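Long-range contacts in sporozoite-specific SAG protein (Toxoplasma gondii, PDB 2WNK), which is a SAG2-related surface antigen of the sporozoite stage and, as in other SRS proteins, probably helps the parasite attach to host cells: residues V24-P29 / N80-T85; E33-A38 / V96-Q101; Q175-E180 / K230-V235. All coordinates share one frame; numbering follows the deposited sequence.

Contact 1 of 3, residues V24-P29 / N80-T85; sequences VRFNCP and NDFTLT
One face of the Phe26 ring is covered by Phe82 CB, which lies 3.7 Å from the ring centroid, a CH-pi contact between neighbouring antiparallel strands of an SRS-domain beta sandwich. The two phenyl planes are only 23° apart but slid so far that they barely overlap, with centroids 5.3 Å apart. Phe26 CG sits between its backbone N and carbonyl carbon (chi1 65°), which lays the ring across the root of Phe82 on the face they share with Val24, Leu84, Cys28 and Asn80. Cys28 SG, disulfide-bonded to Cys100, approaches the Phe82 ring obliquely and comes 3.8 Å from CE1. Ile35 and, from strand 121-127, Val123 and Ile125 pack against this face from the facing sheet. On the other face of the sheet, Thr83 CG2 lies over one face of the Arg25 guanidinium, while a water at its in-plane edge accepts from NH1. The backbones hold the register with paired N-H...O bonds at Val24-Leu84, Phe26-Phe82 and Cys28-Asn80; the straightest, Phe82 N to Phe26 O, has an angle of 171° at the hydrogen. On the Arg25 side Asn27 OD1 bonds Ser5 OG, and ND2 donates to Gly78 O and, 2.8 Å away, to Asp81 OD1, nearly in line with the carboxylate C-O bond.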
# COMPACT_ATOMS: atom_id res chain seq x y z
N VAL A 24 7.14 -1.91 -7.37
CA VAL A 24 8.31 -2.65 -7.00
C VAL A 24 9.29 -2.60 -8.15
O VAL A 24 8.94 -2.88 -9.28
CB VAL A 24 7.97 -4.13 -6.68
CG1 VAL A 24 9.24 -4.89 -6.32
CG2 VAL A 24 6.96 -4.18 -5.55
N ARG A 25 10.52 -2.24 -7.85
CA ARG A 25 11.58 -2.23 -8.85
C ARG A 25 12.61 -3.25 -8.44
O ARG A 25 13.05 -3.28 -7.28
CB ARG A 25 12.22 -0.84 -8.99
CG ARG A 25 11.30 0.19 -9.57
CD ARG A 25 11.96 1.59 -9.60
NE ARG A 25 10.96 2.62 -9.88
CZ ARG A 25 10.43 2.82 -11.08
NH1 ARG A 25 10.82 2.06 -12.10
NH2 ARG A 25 9.51 3.75 -11.24
N PHE A 26 12.96 -4.13 -9.36
CA PHE A 26 14.04 -5.06 -9.11
C PHE A 26 14.87 -5.29 -10.36
O PHE A 26 14.46 -4.94 -11.46
CB PHE A 26 13.51 -6.38 -8.55
CG PHE A 26 12.64 -7.15 -9.51
CD1 PHE A 26 13.20 -8.11 -10.34
CD2 PHE A 26 11.26 -6.98 -9.51
CE1 PHE A 26 12.41 -8.87 -11.21
CE2 PHE A 26 10.45 -7.73 -10.39
CZ PHE A 26 11.04 -8.68 -11.24
N ASN A 27 16.04 -5.87 -10.16
CA ASN A 27 16.97 -6.05 -11.24
C ASN A 27 17.45 -7.51 -11.31
O ASN A 27 17.74 -8.13 -10.29
CB ASN A 27 18.16 -5.10 -11.06
CG ASN A 27 19.35 -5.47 -11.90
OD1 ASN A 27 20.28 -6.14 -11.43
ND2 ASN A 27 19.33 -5.03 -13.16
N CYS A 28 17.49 -8.02 -12.53
CA CYS A 28 18.22 -9.27 -12.84
C CYS A 28 19.58 -8.86 -13.40
O CYS A 28 19.65 -8.30 -14.49
CB CYS A 28 17.46 -10.10 -13.88
SG CYS A 28 15.88 -10.88 -13.24
N PRO A 29 20.64 -9.13 -12.64
CA PRO A 29 21.94 -8.61 -12.99
C PRO A 29 22.49 -9.33 -14.15
O PRO A 29 22.02 -10.31 -14.61
CB PRO A 29 22.78 -8.89 -11.75
CG PRO A 29 22.25 -10.01 -11.17
CD PRO A 29 20.74 -9.85 -11.37
N ASN A 80 18.80 -6.60 -16.64
CA ASN A 80 17.47 -6.08 -16.98
C ASN A 80 16.75 -5.55 -15.75
O ASN A 80 16.77 -6.17 -14.71
CB ASN A 80 16.61 -7.16 -17.63
CG ASN A 80 16.99 -7.40 -19.08
OD1 ASN A 80 16.88 -6.50 -19.92
ND2 ASN A 80 17.47 -8.61 -19.38
N ASP A 81 16.10 -4.40 -15.91
CA ASP A 81 15.36 -3.76 -14.82
C ASP A 81 13.86 -3.95 -15.01
O ASP A 81 13.33 -3.74 -16.11
CB ASP A 81 15.67 -2.26 -14.82
CG ASP A 81 17.07 -1.93 -14.30
OD1 ASP A 81 17.72 -2.74 -13.62
OD2 ASP A 81 17.53 -0.79 -14.53
N PHE A 82 13.18 -4.37 -13.94
CA PHE A 82 11.77 -4.67 -13.99
C PHE A 82 10.99 -3.78 -13.04
O PHE A 82 11.47 -3.47 -11.95
CB PHE A 82 11.53 -6.14 -13.61
CG PHE A 82 12.15 -7.07 -14.58
CD1 PHE A 82 13.46 -7.52 -14.40
CD2 PHE A 82 11.50 -7.36 -15.76
CE1 PHE A 82 14.06 -8.32 -15.36
CE2 PHE A 82 12.10 -8.16 -16.71
CZ PHE A 82 13.38 -8.64 -16.51
N THR A 83 9.76 -3.45 -13.44
CA THR A 83 8.87 -2.59 -12.63
C THR A 83 7.51 -3.26 -12.54
O THR A 83 6.84 -3.43 -13.55
CB THR A 83 8.73 -1.18 -13.28
OG1 THR A 83 10.03 -0.64 -13.44
CG2 THR A 83 7.94 -0.24 -12.38
N LEU A 84 7.10 -3.63 -11.33
CA LEU A 84 5.80 -4.23 -11.15
C LEU A 84 4.95 -3.16 -10.50
O LEU A 84 5.28 -2.68 -9.40
CB LEU A 84 5.86 -5.45 -10.22
CG LEU A 84 4.44 -6.00 -9.96
CD1 LEU A 84 3.99 -6.83 -11.18
CD2 LEU A 84 4.37 -6.83 -8.63
N THR A 85 3.88 -2.77 -11.19
CA THR A 85 2.93 -1.82 -10.66
C THR A 85 1.66 -2.53 -10.26
O THR A 85 1.13 -3.32 -11.04
CB THR A 85 2.57 -0.79 -11.72
OG1 THR A 85 3.74 -0.05 -12.05
CG2 THR A 85 1.51 0.19 -11.19
O HOH W 1 12.71 -0.37 -12.44

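Contact 2 of 3, residues E33-A38 / V96-Q101; sequences EEIKPA and VFFLCQ
Phe98 is where the strand 96-101 first packs firmly on 33-38, in an antiparallel pairing at the edge of a four-stranded sheet of the SRS domain. Its ring meets Ile35 CD1 obliquely, 3.6 Å from CD1 of the phenyl, and Pro37 CD touches the same ring atom; Lys36 O lies at the ring edge, near its plane. Ile35 reaches the ring because CG1 is anti to the backbone N (chi1 -165°) and the chain stays extended to CD1. Leu99 and Lys36 form a hydrogen-bonded pair: Lys36 N gives to Leu99 O at 2.8 Å and Leu99 N returns a bond to Lys36 O, while their CB atoms pack on the face shared with Glu34 and Gln101, where Cys53 also touches both side chains. Cys100, opposite Ile35 in a non-hydrogen-bonded pair, turns to the inner face and its disulfide with Cys28. At Gln101 the pairing is irregular, for Glu33 and Glu34 both face it in a classic beta bulge. Gln101 N still bonds Glu34 O well, with 160° at the hydrogen, but the return bond is weak and bent to 135°. Gln101 CG comes within 3.5 Å of that same acceptor, Glu34 O.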
# COMPACT_ATOMS: atom_id res chain seq x y z
N GLU A 33 20.75 -12.64 -16.46
CA GLU A 33 20.07 -11.64 -17.33
C GLU A 33 18.57 -11.70 -17.14
O GLU A 33 17.90 -10.66 -17.15
CB GLU A 33 20.57 -11.80 -18.77
CG GLU A 33 19.76 -11.10 -19.78
CD GLU A 33 19.83 -11.82 -21.08
OE1 GLU A 33 19.34 -12.97 -21.11
OE2 GLU A 33 20.39 -11.24 -22.06
N GLU A 34 17.96 -12.89 -17.20
CA GLU A 34 16.99 -13.25 -18.22
C GLU A 34 15.89 -13.57 -17.16
O GLU A 34 16.12 -14.41 -16.26
CB GLU A 34 17.23 -14.53 -19.00
CG GLU A 34 15.91 -14.97 -19.70
CD GLU A 34 16.03 -16.20 -20.56
OE1 GLU A 34 16.66 -16.09 -21.62
OE2 GLU A 34 15.52 -17.27 -20.16
N ILE A 35 14.74 -12.89 -17.18
CA ILE A 35 13.68 -13.20 -16.20
C ILE A 35 12.84 -14.42 -16.62
O ILE A 35 12.65 -14.69 -17.83
CB ILE A 35 12.71 -11.99 -15.96
CG1 ILE A 35 11.87 -12.20 -14.69
CG2 ILE A 35 11.82 -11.82 -17.15
CD1 ILE A 35 10.96 -10.95 -14.35
N LYS A 36 12.35 -15.15 -15.62
CA LYS A 36 11.41 -16.24 -15.81
C LYS A 36 10.20 -15.97 -14.94
O LYS A 36 10.37 -15.58 -13.80
CB LYS A 36 12.02 -17.56 -15.36
CG LYS A 36 11.06 -18.72 -15.55
CD LYS A 36 11.81 -19.94 -15.94
CE LYS A 36 10.93 -20.86 -16.79
NZ LYS A 36 10.13 -21.69 -15.87
N PRO A 37 8.98 -16.12 -15.48
CA PRO A 37 8.62 -16.57 -16.83
C PRO A 37 9.14 -15.60 -17.89
O PRO A 37 9.28 -14.40 -17.62
CB PRO A 37 7.08 -16.48 -16.84
CG PRO A 37 6.68 -16.49 -15.38
CD PRO A 37 7.79 -15.72 -14.70
N ALA A 38 9.36 -16.14 -19.08
CA ALA A 38 9.82 -15.34 -20.23
C ALA A 38 9.02 -14.05 -20.35
O ALA A 38 7.78 -14.07 -20.32
CB ALA A 38 9.72 -16.18 -21.52
N VAL A 96 3.55 -13.41 -5.63
CA VAL A 96 4.05 -13.77 -6.94
C VAL A 96 5.58 -13.93 -6.91
O VAL A 96 6.25 -13.37 -6.06
CB VAL A 96 3.63 -12.80 -8.07
CG1 VAL A 96 2.07 -12.76 -8.18
CG2 VAL A 96 4.17 -11.39 -7.85
N PHE A 97 6.10 -14.68 -7.86
CA PHE A 97 7.53 -15.01 -7.90
C PHE A 97 8.08 -14.85 -9.28
O PHE A 97 7.37 -15.04 -10.30
CB PHE A 97 7.74 -16.49 -7.49
CG PHE A 97 7.27 -16.82 -6.11
CD1 PHE A 97 8.14 -16.69 -5.05
CD2 PHE A 97 5.96 -17.23 -5.88
CE1 PHE A 97 7.72 -17.01 -3.77
CE2 PHE A 97 5.54 -17.55 -4.61
CZ PHE A 97 6.41 -17.44 -3.56
N PHE A 98 9.39 -14.52 -9.33
CA PHE A 98 10.13 -14.63 -10.56
C PHE A 98 11.47 -15.29 -10.32
O PHE A 98 11.92 -15.39 -9.15
CB PHE A 98 10.42 -13.21 -11.11
CG PHE A 98 9.16 -12.41 -11.32
CD1 PHE A 98 8.40 -12.59 -12.47
CD2 PHE A 98 8.73 -11.51 -10.34
CE1 PHE A 98 7.23 -11.87 -12.71
CE2 PHE A 98 7.55 -10.79 -10.55
CZ PHE A 98 6.80 -10.98 -11.73
N LEU A 99 12.13 -15.74 -11.39
CA LEU A 99 13.53 -16.09 -11.30
C LEU A 99 14.36 -15.23 -12.23
O LEU A 99 13.92 -14.92 -13.35
CB LEU A 99 13.74 -17.55 -11.74
CG LEU A 99 13.14 -18.51 -10.70
CD1 LEU A 99 13.02 -19.93 -11.25
CD2 LEU A 99 13.99 -18.50 -9.41
N CYS A 100 15.60 -14.95 -11.82
CA CYS A 100 16.60 -14.35 -12.68
C CYS A 100 17.55 -15.50 -13.01
O CYS A 100 18.06 -16.16 -12.09
CB CYS A 100 17.36 -13.26 -11.92
SG CYS A 100 16.36 -11.78 -11.45
N GLN A 101 17.73 -15.75 -14.28
CA GLN A 101 18.50 -16.88 -14.75
C GLN A 101 19.40 -16.52 -15.89
O GLN A 101 19.22 -15.52 -16.49
CB GLN A 101 17.56 -18.01 -15.19
CG GLN A 101 16.83 -17.83 -16.43
CD GLN A 101 15.75 -18.88 -16.69
OE1 GLN A 101 15.21 -18.99 -17.76
NE2 GLN A 101 15.43 -19.61 -15.69

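Contact 3 of 3, residues Q175-E180 / K230-V235; sequences QGDSCE and KVLVTV
Lys230 NZ donates to a water 2.6 Å away, and the same water donates to Ser178 O at 2.7 Å, so a single solvent molecule bridges the lysine tip to the backbone of the loop 175-180. NZ itself is too far from Ser178 O to bond it directly, at 4.2 Å. The lysine chain runs extended beyond CG, which carries its amine from the strand to the loop; on the way its CD passes 4.0 Å from Cys179 SG. Glu180 has the opposite charge, but its OE2 stays 6.4 Å from NZ, so any attraction between them is probably modest.

Further along the strand, Leu232 meets the loop with both methyls. With CG anti to the backbone N (chi1 -169°), the isobutyl end projects at the loop, and the two branches meet different parts of it. CD1 lies 3.8 Å from Gly176 CA, where the absence of a side chain lets the methyl come close to the backbone, and it also touches Cys179 SG more loosely. CD2 comes 3.7 Å from Asp177 OD1, the two side chains crossing at about a right angle. That oxygen has its polar partner in Lys216 NZ, a salt bridge that ties the loop to the neighbouring strand 215-222. The loop is sharply folded, with a cis peptide before Asp177 and a left-handed backbone at Cys179.

In this second SRS domain the loop joins strands 172-174 and 182-184 and lies against one face of the sheet formed by 142-147, 228-235, 215-222 and 164-166. The Cys179-Cys218 disulfide bonds it to strand 215-222, while Lys230 and Leu232 project toward it from the adjacent strand 228-235, beside Thr142 of strand 142-147.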
# COMPACT_ATOMS: atom_id res chain seq x y z
N GLN A 175 -9.55 20.76 13.83
CA GLN A 175 -11.00 21.07 14.06
C GLN A 175 -11.66 21.09 12.69
O GLN A 175 -11.12 21.69 11.76
CB GLN A 175 -11.18 22.29 14.94
CG GLN A 175 -10.78 21.95 16.36
CD GLN A 175 -10.85 23.11 17.28
OE1 GLN A 175 -11.04 24.24 16.86
NE2 GLN A 175 -10.66 22.85 18.57
N GLY A 176 -12.86 20.52 12.53
CA GLY A 176 -13.80 20.94 11.47
C GLY A 176 -14.40 22.31 11.51
O GLY A 176 -14.41 22.88 12.55
N ASP A 177 -14.91 22.83 10.40
CA ASP A 177 -14.84 22.16 9.09
C ASP A 177 -13.59 22.61 8.32
O ASP A 177 -13.29 22.01 7.28
CB ASP A 177 -16.05 22.58 8.30
CG ASP A 177 -17.35 21.96 8.79
OD1 ASP A 177 -17.30 21.04 9.62
OD2 ASP A 177 -18.42 22.44 8.38
N SER A 178 -12.90 23.68 8.76
CA SER A 178 -11.77 24.24 7.95
C SER A 178 -10.56 23.32 7.97
O SER A 178 -9.74 23.36 7.06
CB SER A 178 -11.35 25.64 8.40
OG SER A 178 -10.86 25.59 9.72
N CYS A 179 -10.51 22.48 8.98
CA CYS A 179 -9.37 21.56 9.20
C CYS A 179 -8.02 22.26 9.21
O CYS A 179 -7.10 21.80 8.52
CB CYS A 179 -9.39 20.43 8.15
SG CYS A 179 -10.94 19.60 8.03
N GLU A 180 -7.96 23.36 9.96
CA GLU A 180 -6.80 24.27 10.11
C GLU A 180 -6.23 24.36 11.52
O GLU A 180 -5.01 24.47 11.69
CB GLU A 180 -7.16 25.70 9.63
CG GLU A 180 -7.31 25.73 8.13
CD GLU A 180 -7.85 27.04 7.55
OE1 GLU A 180 -8.14 27.99 8.30
OE2 GLU A 180 -7.99 27.10 6.29
N LYS A 230 -9.53 15.76 2.65
CA LYS A 230 -9.93 15.97 4.05
C LYS A 230 -10.81 14.81 4.48
O LYS A 230 -11.72 14.40 3.80
CB LYS A 230 -10.73 17.27 4.11
CG LYS A 230 -9.85 18.53 3.95
CD LYS A 230 -10.71 19.81 4.04
CE LYS A 230 -9.91 21.05 3.58
NZ LYS A 230 -10.79 22.20 3.18
N VAL A 231 -10.63 14.34 5.71
CA VAL A 231 -11.47 13.32 6.29
C VAL A 231 -12.09 13.94 7.54
O VAL A 231 -11.42 14.28 8.54
CB VAL A 231 -10.66 12.05 6.68
CG1 VAL A 231 -11.58 10.96 7.18
CG2 VAL A 231 -9.89 11.57 5.41
N LEU A 232 -13.40 14.06 7.51
CA LEU A 232 -14.10 14.76 8.58
C LEU A 232 -14.99 13.75 9.29
O LEU A 232 -15.93 13.22 8.70
CB LEU A 232 -14.93 15.90 7.93
CG LEU A 232 -15.57 16.96 8.80
CD1 LEU A 232 -14.54 17.65 9.76
CD2 LEU A 232 -16.21 18.00 7.88
N VAL A 233 -14.71 13.54 10.57
CA VAL A 233 -15.47 12.57 11.36
C VAL A 233 -16.36 13.31 12.34
O VAL A 233 -15.89 14.00 13.24
CB VAL A 233 -14.56 11.68 12.14
CG1 VAL A 233 -15.35 10.52 12.78
CG2 VAL A 233 -13.40 11.19 11.30
N THR A 234 -17.67 13.07 12.24
CA THR A 234 -18.61 13.60 13.22
C THR A 234 -18.81 12.58 14.34
O THR A 234 -19.13 11.41 14.06
CB THR A 234 -19.95 13.98 12.58
OG1 THR A 234 -19.71 14.99 11.58
CG2 THR A 234 -20.91 14.52 13.65
N VAL A 235 -18.59 13.00 15.59
CA VAL A 235 -18.70 12.09 16.72
C VAL A 235 -19.93 12.47 17.54
O VAL A 235 -20.06 13.60 18.02
CB VAL A 235 -17.48 12.15 17.65
CG1 VAL A 235 -17.62 11.17 18.82
CG2 VAL A 235 -16.19 11.83 16.90
O HOH W 2 -10.21 24.32 4.57

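Overall arrangement
Contacts 1 and 2 belong to the same SRS domain, with centres about 10 Å apart, and their segments alternate along the chain: 24-29, 33-38, 80-85, 96-101. Contact 1 lies in the three-stranded antiparallel sheet and contact 2 in the four-stranded mixed one, so the Cys28-Cys100 disulfide and the packing of Phe82 on Ile35 join the two sheets of the sandwich. Contact 3 comes later, in the second SRS domain, across the molecular centre. Its centre lies about 41 Å and about 48 Å from those of contacts 1 and 2, and it touches neither. There a disulfide fastens a loop to a sheet instead, consistent with two separately cross-linked domains.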